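Local coordinates for protein linoleate 11-lipoxygenase (Gaeumannomyces graminis, PDB 5FX8) that oxygenates linoleic and alpha-linolenic acids at a catalytic manganese centre, giving 11S- and 13R-hydroperoxy fatty acids, at residues 275-280 / 502-507; 184-189 / 201-206; 413-418 / 562-567. All blocks are in the same frame, centred on the assembly; numbering follows the deposited sequence.

Contact 1 of 3, residues 275-280 / 502-507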
loop_
_atom_site.group_PDB
_atom_site.type_symbol
_atom_site.label_atom_id
_atom_site.label_comp_id
_atom_site.label_asym_id
_atom_site.label_seq_id
_atom_site.Cartn_x
_atom_site.Cartn_y
_atom_site.Cartn_z
ATOM N N LYS A 275 18.695 18.913 -6.060
ATOM C CA LYS A 275 18.278 17.559 -5.782
ATOM C C LYS A 275 16.867 17.531 -5.239
ATOM O O LYS A 275 16.123 16.605 -5.542
ATOM C CB LYS A 275 19.244 16.891 -4.820
ATOM C CG LYS A 275 20.574 16.636 -5.430
ATOM C CD LYS A 275 21.415 15.822 -4.496
ATOM C CE LYS A 275 21.837 16.593 -3.289
ATOM N NZ LYS A 275 22.537 15.659 -2.391
ATOM N N ILE A 276 16.471 18.536 -4.461
ATOM C CA ILE A 276 15.099 18.585 -3.971
ATOM C C ILE A 276 14.116 18.785 -5.122
ATOM O O ILE A 276 13.060 18.134 -5.175
ATOM C CB ILE A 276 14.939 19.674 -2.895
ATOM C CG1 ILE A 276 15.761 19.323 -1.657
ATOM C CG2 ILE A 276 13.499 19.761 -2.456
ATOM C CD1 ILE A 276 15.646 20.297 -0.540
ATOM N N MET A 277 14.437 19.666 -6.071
ATOM C CA MET A 277 13.526 19.856 -7.195
ATOM C C MET A 277 13.389 18.579 -8.017
ATOM O O MET A 277 12.277 18.195 -8.422
ATOM C CB MET A 277 13.999 21.017 -8.062
ATOM C CG MET A 277 13.984 22.319 -7.336
ATOM S SD MET A 277 14.385 23.738 -8.370
ATOM C CE MET A 277 16.148 23.623 -8.546
ATOM N N PHE A 278 14.506 17.904 -8.267
ATOM C CA PHE A 278 14.435 16.627 -8.960
ATOM C C PHE A 278 13.608 15.627 -8.175
ATOM O O PHE A 278 12.855 14.859 -8.761
ATOM C CB PHE A 278 15.835 16.085 -9.218
ATOM C CG PHE A 278 15.858 14.740 -9.900
ATOM C CD1 PHE A 278 15.742 13.567 -9.175
ATOM C CD2 PHE A 278 16.058 14.651 -11.264
ATOM C CE1 PHE A 278 15.791 12.363 -9.785
ATOM C CE2 PHE A 278 16.109 13.432 -11.883
ATOM C CZ PHE A 278 15.967 12.281 -11.125
ATOM N N ASN A 279 13.733 15.604 -6.856
ATOM C CA ASN A 279 12.965 14.616 -6.116
ATOM C C ASN A 279 11.468 14.905 -6.177
ATOM O O ASN A 279 10.647 13.983 -6.107
ATOM C CB ASN A 279 13.454 14.563 -4.687
ATOM C CG ASN A 279 14.785 13.865 -4.568
ATOM O OD1 ASN A 279 15.149 13.063 -5.406
ATOM N ND2 ASN A 279 15.516 14.173 -3.524
ATOM N N ASN A 280 11.113 16.179 -6.306
ATOM C CA ASN A 280 9.738 16.586 -6.510
ATOM C C ASN A 280 9.210 16.076 -7.843
ATOM O O ASN A 280 8.089 15.545 -7.933
ATOM C CB ASN A 280 9.701 18.106 -6.442
ATOM C CG ASN A 280 8.338 18.663 -6.607
ATOM O OD1 ASN A 280 7.996 19.201 -7.645
ATOM N ND2 ASN A 280 7.548 18.548 -5.576
ATOM N N ALA A 502 8.274 27.890 -2.927
ATOM C CA ALA A 502 8.939 29.121 -3.278
ATOM C C ALA A 502 9.339 29.018 -4.737
ATOM O O ALA A 502 9.592 27.920 -5.233
ATOM C CB ALA A 502 10.171 29.375 -2.397
ATOM N N PRO A 503 9.387 30.137 -5.448
ATOM C CA PRO A 503 9.622 30.084 -6.894
ATOM C C PRO A 503 10.977 29.503 -7.236
ATOM O O PRO A 503 11.950 29.653 -6.496
ATOM C CB PRO A 503 9.539 31.555 -7.316
ATOM C CG PRO A 503 8.737 32.174 -6.289
ATOM C CD PRO A 503 9.068 31.500 -5.005
ATOM N N ILE A 504 11.025 28.864 -8.397
ATOM C CA ILE A 504 12.273 28.287 -8.898
ATOM C C ILE A 504 13.301 29.391 -9.044
ATOM O O ILE A 504 13.044 30.368 -9.770
ATOM C CB ILE A 504 12.048 27.589 -10.249
ATOM C CG1 ILE A 504 11.057 26.437 -10.123
ATOM C CG2 ILE A 504 13.365 27.144 -10.842
ATOM C CD1 ILE A 504 11.394 25.507 -9.066
ATOM N N PRO A 505 14.480 29.265 -8.436
ATOM C CA PRO A 505 15.488 30.330 -8.525
ATOM C C PRO A 505 15.826 30.741 -9.951
ATOM O O PRO A 505 15.690 29.971 -10.904
ATOM C CB PRO A 505 16.707 29.719 -7.828
ATOM C CG PRO A 505 16.126 28.684 -6.894
ATOM C CD PRO A 505 14.929 28.135 -7.599
ATOM N N THR A 506 16.265 31.997 -10.078
ATOM C CA THR A 506 16.725 32.561 -11.342
ATOM C C THR A 506 18.225 32.834 -11.377
ATOM O O THR A 506 18.726 33.247 -12.422
ATOM C CB THR A 506 15.971 33.855 -11.658
ATOM O OG1 THR A 506 16.103 34.784 -10.570
ATOM C CG2 THR A 506 14.531 33.563 -11.875
ATOM N N ALA A 507 18.951 32.626 -10.280
ATOM C CA ALA A 507 20.406 32.768 -10.254
ATOM C C ALA A 507 20.965 31.734 -9.289
ATOM O O ALA A 507 20.255 30.829 -8.858
ATOM C CB ALA A 507 20.811 34.190 -9.856
#

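Contact 2 of 3, residues 184-189 / 201-206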
loop_
_atom_site.group_PDB
_atom_site.type_symbol
_atom_site.label_atom_id
_atom_site.label_comp_id
_atom_site.label_asym_id
_atom_site.label_seq_id
_atom_site.Cartn_x
_atom_site.Cartn_y
_atom_site.Cartn_z
ATOM N N ASP A 184 21.691 7.724 -28.884
ATOM C CA ASP A 184 21.147 8.800 -28.065
ATOM C C ASP A 184 22.134 9.965 -28.039
ATOM O O ASP A 184 23.348 9.780 -28.081
ATOM C CB ASP A 184 20.853 8.337 -26.610
ATOM C CG ASP A 184 19.703 7.327 -26.506
ATOM O OD1 ASP A 184 18.731 7.421 -27.285
ATOM O OD2 ASP A 184 19.765 6.427 -25.636
ATOM N N LYS A 185 21.620 11.174 -27.972
ATOM C CA LYS A 185 22.510 12.316 -27.883
ATOM C C LYS A 185 22.514 12.839 -26.457
ATOM O O LYS A 185 21.678 12.462 -25.640
ATOM C CB LYS A 185 22.095 13.403 -28.872
ATOM C CG LYS A 185 20.851 14.155 -28.480
ATOM C CD LYS A 185 20.410 15.154 -29.553
ATOM C CE LYS A 185 19.235 16.002 -29.065
ATOM N NZ LYS A 185 18.142 15.168 -28.480
ATOM N N LEU A 186 23.493 13.665 -26.145
ATOM C CA LEU A 186 23.530 14.291 -24.834
ATOM C C LEU A 186 22.311 15.191 -24.653
ATOM O O LEU A 186 22.053 16.046 -25.504
ATOM C CB LEU A 186 24.793 15.117 -24.673
ATOM C CG LEU A 186 26.096 14.354 -24.705
ATOM C CD1 LEU A 186 27.244 15.326 -24.735
ATOM C CD2 LEU A 186 26.179 13.511 -23.474
ATOM N N PRO A 187 21.561 15.053 -23.568
ATOM C CA PRO A 187 20.366 15.882 -23.392
ATOM C C PRO A 187 20.688 17.360 -23.221
ATOM O O PRO A 187 20.047 18.217 -23.826
ATOM C CB PRO A 187 19.730 15.306 -22.128
ATOM C CG PRO A 187 20.853 14.730 -21.376
ATOM C CD PRO A 187 21.810 14.194 -22.401
ATOM N N PHE A 188 21.673 17.675 -22.397
ATOM C CA PHE A 188 22.085 19.047 -22.197
ATOM C C PHE A 188 23.590 19.071 -22.001
ATOM O O PHE A 188 24.222 18.042 -21.775
ATOM C CB PHE A 188 21.361 19.690 -21.011
ATOM C CG PHE A 188 21.522 18.951 -19.721
ATOM C CD1 PHE A 188 22.639 19.140 -18.936
ATOM C CD2 PHE A 188 20.529 18.100 -19.272
ATOM C CE1 PHE A 188 22.771 18.483 -17.752
ATOM C CE2 PHE A 188 20.656 17.443 -18.080
ATOM C CZ PHE A 188 21.774 17.634 -17.320
ATOM N N SER A 189 24.158 20.263 -22.074
ATOM C CA SER A 189 25.593 20.446 -21.975
ATOM C C SER A 189 25.963 20.989 -20.606
ATOM O O SER A 189 25.150 21.585 -19.903
ATOM C CB SER A 189 26.104 21.387 -23.064
ATOM O OG SER A 189 27.523 21.280 -23.177
ATOM N N THR A 201 36.987 13.304 -16.416
ATOM C CA THR A 201 36.954 12.971 -17.829
ATOM C C THR A 201 35.986 13.946 -18.482
ATOM O O THR A 201 35.725 15.022 -17.940
ATOM C CB THR A 201 36.648 11.465 -18.007
ATOM O OG1 THR A 201 36.560 11.105 -19.388
ATOM C CG2 THR A 201 35.380 11.039 -17.276
ATOM N N THR A 202 35.480 13.620 -19.661
ATOM C CA THR A 202 34.583 14.528 -20.365
ATOM C C THR A 202 33.225 13.891 -20.596
ATOM O O THR A 202 33.078 12.670 -20.564
ATOM C CB THR A 202 35.137 14.934 -21.719
ATOM O OG1 THR A 202 35.063 13.807 -22.594
ATOM C CG2 THR A 202 36.560 15.358 -21.581
ATOM N N LEU A 203 32.238 14.743 -20.870
ATOM C CA LEU A 203 30.929 14.251 -21.281
ATOM C C LEU A 203 31.017 13.420 -22.552
ATOM O O LEU A 203 30.312 12.422 -22.690
ATOM C CB LEU A 203 29.960 15.409 -21.499
ATOM C CG LEU A 203 29.284 16.050 -20.302
ATOM C CD1 LEU A 203 28.233 16.924 -20.843
ATOM C CD2 LEU A 203 28.671 15.049 -19.389
ATOM N N GLU A 204 31.853 13.823 -23.505
ATOM C CA GLU A 204 32.005 13.025 -24.712
ATOM C C GLU A 204 32.538 11.640 -24.376
ATOM O O GLU A 204 31.990 10.630 -24.821
ATOM C CB GLU A 204 32.914 13.745 -25.696
ATOM C CG GLU A 204 32.292 15.024 -26.282
ATOM C CD GLU A 204 32.147 16.224 -25.290
ATOM O OE1 GLU A 204 32.960 16.384 -24.346
ATOM O OE2 GLU A 204 31.201 17.037 -25.474
ATOM N N ALA A 205 33.596 11.570 -23.569
ATOM C CA ALA A 205 34.173 10.269 -23.259
ATOM C C ALA A 205 33.238 9.447 -22.392
ATOM O O ALA A 205 33.113 8.235 -22.591
ATOM C CB ALA A 205 35.526 10.424 -22.575
ATOM N N LEU A 206 32.564 10.079 -21.433
ATOM C CA LEU A 206 31.611 9.331 -20.629
ATOM C C LEU A 206 30.486 8.796 -21.490
ATOM O O LEU A 206 30.031 7.668 -21.293
ATOM C CB LEU A 206 31.061 10.199 -19.515
ATOM C CG LEU A 206 32.029 10.452 -18.378
ATOM C CD1 LEU A 206 31.467 11.522 -17.473
ATOM C CD2 LEU A 206 32.254 9.187 -17.622
#

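Contact 3 of 3, residues 413-418 / 562-567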
loop_
_atom_site.group_PDB
_atom_site.type_symbol
_atom_site.label_atom_id
_atom_site.label_comp_id
_atom_site.label_asym_id
_atom_site.label_seq_id
_atom_site.Cartn_x
_atom_site.Cartn_y
_atom_site.Cartn_z
ATOM N N GLN A 413 5.196 -21.897 -12.254
ATOM C CA GLN A 413 5.579 -23.060 -13.038
ATOM C C GLN A 413 4.978 -24.321 -12.449
ATOM O O GLN A 413 4.399 -25.139 -13.165
ATOM C CB GLN A 413 7.093 -23.170 -13.107
ATOM C CG GLN A 413 7.556 -24.241 -14.068
ATOM C CD GLN A 413 7.462 -23.809 -15.523
ATOM O OE1 GLN A 413 8.152 -22.880 -15.941
ATOM N NE2 GLN A 413 6.618 -24.487 -16.303
ATOM N N ALA A 414 5.063 -24.478 -11.133
ATOM C CA ALA A 414 4.452 -25.665 -10.561
ATOM C C ALA A 414 2.932 -25.621 -10.670
ATOM O O ALA A 414 2.302 -26.662 -10.828
ATOM C CB ALA A 414 4.895 -25.854 -9.119
ATOM N N PHE A 415 2.329 -24.438 -10.616
ATOM C CA PHE A 415 0.881 -24.333 -10.723
ATOM C C PHE A 415 0.401 -24.712 -12.115
ATOM O O PHE A 415 -0.598 -25.423 -12.256
ATOM C CB PHE A 415 0.438 -22.915 -10.347
ATOM C CG PHE A 415 -0.968 -22.591 -10.736
ATOM C CD1 PHE A 415 -2.029 -23.252 -10.166
ATOM C CD2 PHE A 415 -1.229 -21.623 -11.667
ATOM C CE1 PHE A 415 -3.303 -22.973 -10.522
ATOM C CE2 PHE A 415 -2.532 -21.320 -12.021
ATOM C CZ PHE A 415 -3.561 -22.001 -11.450
ATOM N N VAL A 416 1.106 -24.257 -13.149
ATOM C CA VAL A 416 0.731 -24.572 -14.519
ATOM C C VAL A 416 0.957 -26.044 -14.798
ATOM O O VAL A 416 0.091 -26.712 -15.371
ATOM C CB VAL A 416 1.492 -23.677 -15.513
ATOM C CG1 VAL A 416 1.250 -24.110 -16.943
ATOM C CG2 VAL A 416 1.044 -22.279 -15.362
ATOM N N ASP A 417 2.100 -26.587 -14.358
ATOM C CA ASP A 417 2.322 -28.018 -14.524
ATOM C C ASP A 417 1.271 -28.832 -13.777
ATOM O O ASP A 417 0.797 -29.847 -14.280
ATOM C CB ASP A 417 3.725 -28.409 -14.067
ATOM C CG ASP A 417 4.834 -27.876 -14.979
ATOM O OD1 ASP A 417 4.616 -27.587 -16.182
ATOM O OD2 ASP A 417 5.955 -27.748 -14.453
ATOM N N SER A 418 0.866 -28.392 -12.595
ATOM C CA SER A 418 -0.161 -29.136 -11.876
ATOM C C SER A 418 -1.503 -29.093 -12.606
ATOM O O SER A 418 -2.253 -30.075 -12.605
ATOM C CB SER A 418 -0.285 -28.591 -10.456
ATOM O OG SER A 418 -1.535 -28.933 -9.863
ATOM N N ALA A 562 -8.331 -25.630 -1.282
ATOM C CA ALA A 562 -9.328 -26.681 -1.264
ATOM C C ALA A 562 -9.807 -27.082 -2.652
ATOM O O ALA A 562 -10.309 -28.198 -2.820
ATOM C CB ALA A 562 -10.518 -26.258 -0.422
ATOM N N GLY A 563 -9.656 -26.233 -3.647
ATOM C CA GLY A 563 -10.269 -26.541 -4.908
ATOM C C GLY A 563 -9.314 -26.775 -6.048
ATOM O O GLY A 563 -9.773 -27.016 -7.157
ATOM N N ASN A 564 -8.002 -26.741 -5.808
ATOM C CA ASN A 564 -7.032 -26.788 -6.893
ATOM C C ASN A 564 -6.240 -28.085 -7.037
ATOM O O ASN A 564 -5.768 -28.364 -8.141
ATOM C CB ASN A 564 -6.049 -25.631 -6.767
ATOM C CG ASN A 564 -6.449 -24.438 -7.624
ATOM O OD1 ASN A 564 -6.611 -24.556 -8.837
ATOM N ND2 ASN A 564 -6.652 -23.297 -6.984
ATOM N N GLY A 565 -6.060 -28.894 -6.008
ATOM C CA GLY A 565 -5.336 -30.122 -6.241
ATOM C C GLY A 565 -3.988 -30.143 -5.567
ATOM O O GLY A 565 -3.406 -29.106 -5.282
ATOM N N PRO A 566 -3.466 -31.339 -5.303
ATOM C CA PRO A 566 -2.280 -31.455 -4.433
ATOM C C PRO A 566 -1.085 -30.652 -4.889
ATOM O O PRO A 566 -0.381 -30.060 -4.057
ATOM C CB PRO A 566 -1.981 -32.959 -4.471
ATOM C CG PRO A 566 -3.256 -33.574 -4.781
ATOM C CD PRO A 566 -3.958 -32.656 -5.723
ATOM N N GLY A 567 -0.832 -30.642 -6.198
ATOM C CA GLY A 567 0.276 -29.878 -6.733
ATOM C C GLY A 567 0.185 -28.401 -6.411
ATOM O O GLY A 567 1.204 -27.759 -6.151
#

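Contact 1 of 3, residues 275-280 / 502-507
M277 and I504 meet where a long helix of the mainly helical lipoxygenase fold packs against an extended, partly exposed loop. The helix, 268-305, is the one that further along carries the manganese ligands H290 and H294. The loop joins helix 485-490 to helix 526-539. Both close pairs run through one sulfur. M277 SD lies 3.5 Å from I504 CD1, the end of the longer isoleucine branch. P505 adds its ring more loosely, with CD 4.5 Å from the same M277 SD. No hydrogen bond crosses between the segments, so the contact is apolar and small. The two side chains meet at a slant.

M277 starts toward the loop and runs extended as far as SD. It then bends at the last torsion (chi3 -77°), which turns CE aside and leaves sulfur as the atom that reaches I504. On the loop, I504 leaves its backbone across the line of approach, and its CD1 swings back to the helix. The closest pair of CA atoms, M277 and I504, is still 8.7 Å apart, so side chains alone span the gap.

Y262 of strand 261-262 touches both M277 and P505 and so packs against both partners. K275 forms a salt bridge with D161. The amides of N279 and N280 donate to the carbonyls of L495 and P497, earlier in the same loop. Just before I504, P503 O accepts a hydrogen bond from W522 NE1.

Contact 2 of 3, residues 184-189 / 201-206
An N-capped helix start packs here against an irregular loop, beside the five-stranded antiparallel sheet of the protein. The loop 184-189 follows edge strand 177-178. The chain then forms helix 192-199 and turns into helix 203-208, whose first residue, L203, points back to the loop. Only 11 residues separate the segments, so this is a local, compact fold-back.

L186 and L203 carry the contact, and both start toward the opposite segment. L186 CD1 comes to 4.2 Å from L203 CB, so the tip of one leucine rests against the base of the other. The distance is that of ordinary van der Waals packing. L203 sends its own branch toward the loop backbone, where its CD1 lies 4.3 Å from F188 O. This is apolar carbon beside a carbonyl oxygen. No hydrogen bond links the two segments.

E204 borders the contact on its exposed side. Its CB starts away from the loop, but the chain folds at the second torsion (chi2 71°). The carboxylate is thereby carried back, and OE2 lies 4.4 Å from L186 CD1. This is a loose approach of a charged group to a methyl.

The sheet packs against both leucines: L186 and L203 touch L212, and L203 also touches L250. F188 turns its ring to the sheet instead, against L237, A251 and K253. V195 of helix 192-199 closes in on L203 as well.

The helix that presents L203 begins with a side-chain cap. T202 is the N-cap residue, and its OG1 accepts a nearly straight capping bond from A205 N (2.8 Å, 168°).

Contact 3 of 3, residues 413-418 / 562-567
F415 and N564 meet on the packed side of this contact, and S418 and G567 on its solvent side. Helix 396-420 here faces the turn between helices 558-563 and 566-587. The F415 ring is buried. It packs on P313, V314 and V317 of helix 313-321 and on L467 of helix 460-481. Only the approach of N564 to this ring is loose. N564 OD1 sits at the ring edge, near its plane, 4.0 Å from F415 CE1. Ring and amide planes stand 89° apart. N564 ND2 is bonded to L560 O, in the preceding helix 558-563.

On the partly exposed side the backbones come close. The CA atoms of S418 and G567 are 5.2 Å apart. S418 OG, anti to the backbone N (chi1 160°), lies 3.7 Å from G567 CA. G567 has no side chain, and its CA lies directly against the S418 hydroxyl. G565, with positive phi, is the first residue to leave helical geometry and occupies the N-cap position of helix 566-587.

No hydrogen bond crosses between the segments. The contact therefore implies a fit by shape, with an amide oxygen near the ring edge, where any electrostatic attraction is probably weak.

Overall arrangement
All three contacts are partly buried and lie away from the manganese site. Each sets a buried residue (M277, L203 or F415) beside partly exposed partners, and none is a deep core. Contacts 1 and 2 are neighbours, with centres 23 Å apart. Both involve the five-stranded sheet, contact 1 at strand 261-262 and contact 2 at its inner strands. Contact 3 lies across the chain's centre, 53 Å from each of the others between centres, among helices. Contacts 1 and 2 are mainly aliphatic, with a sulfur in the first. Contact 3 sets polar atoms, a serine hydroxyl and an amide oxygen, beside glycine and a ring edge without bonding across. Contacts 1 and 3 join distant sequence; contact 2 is local.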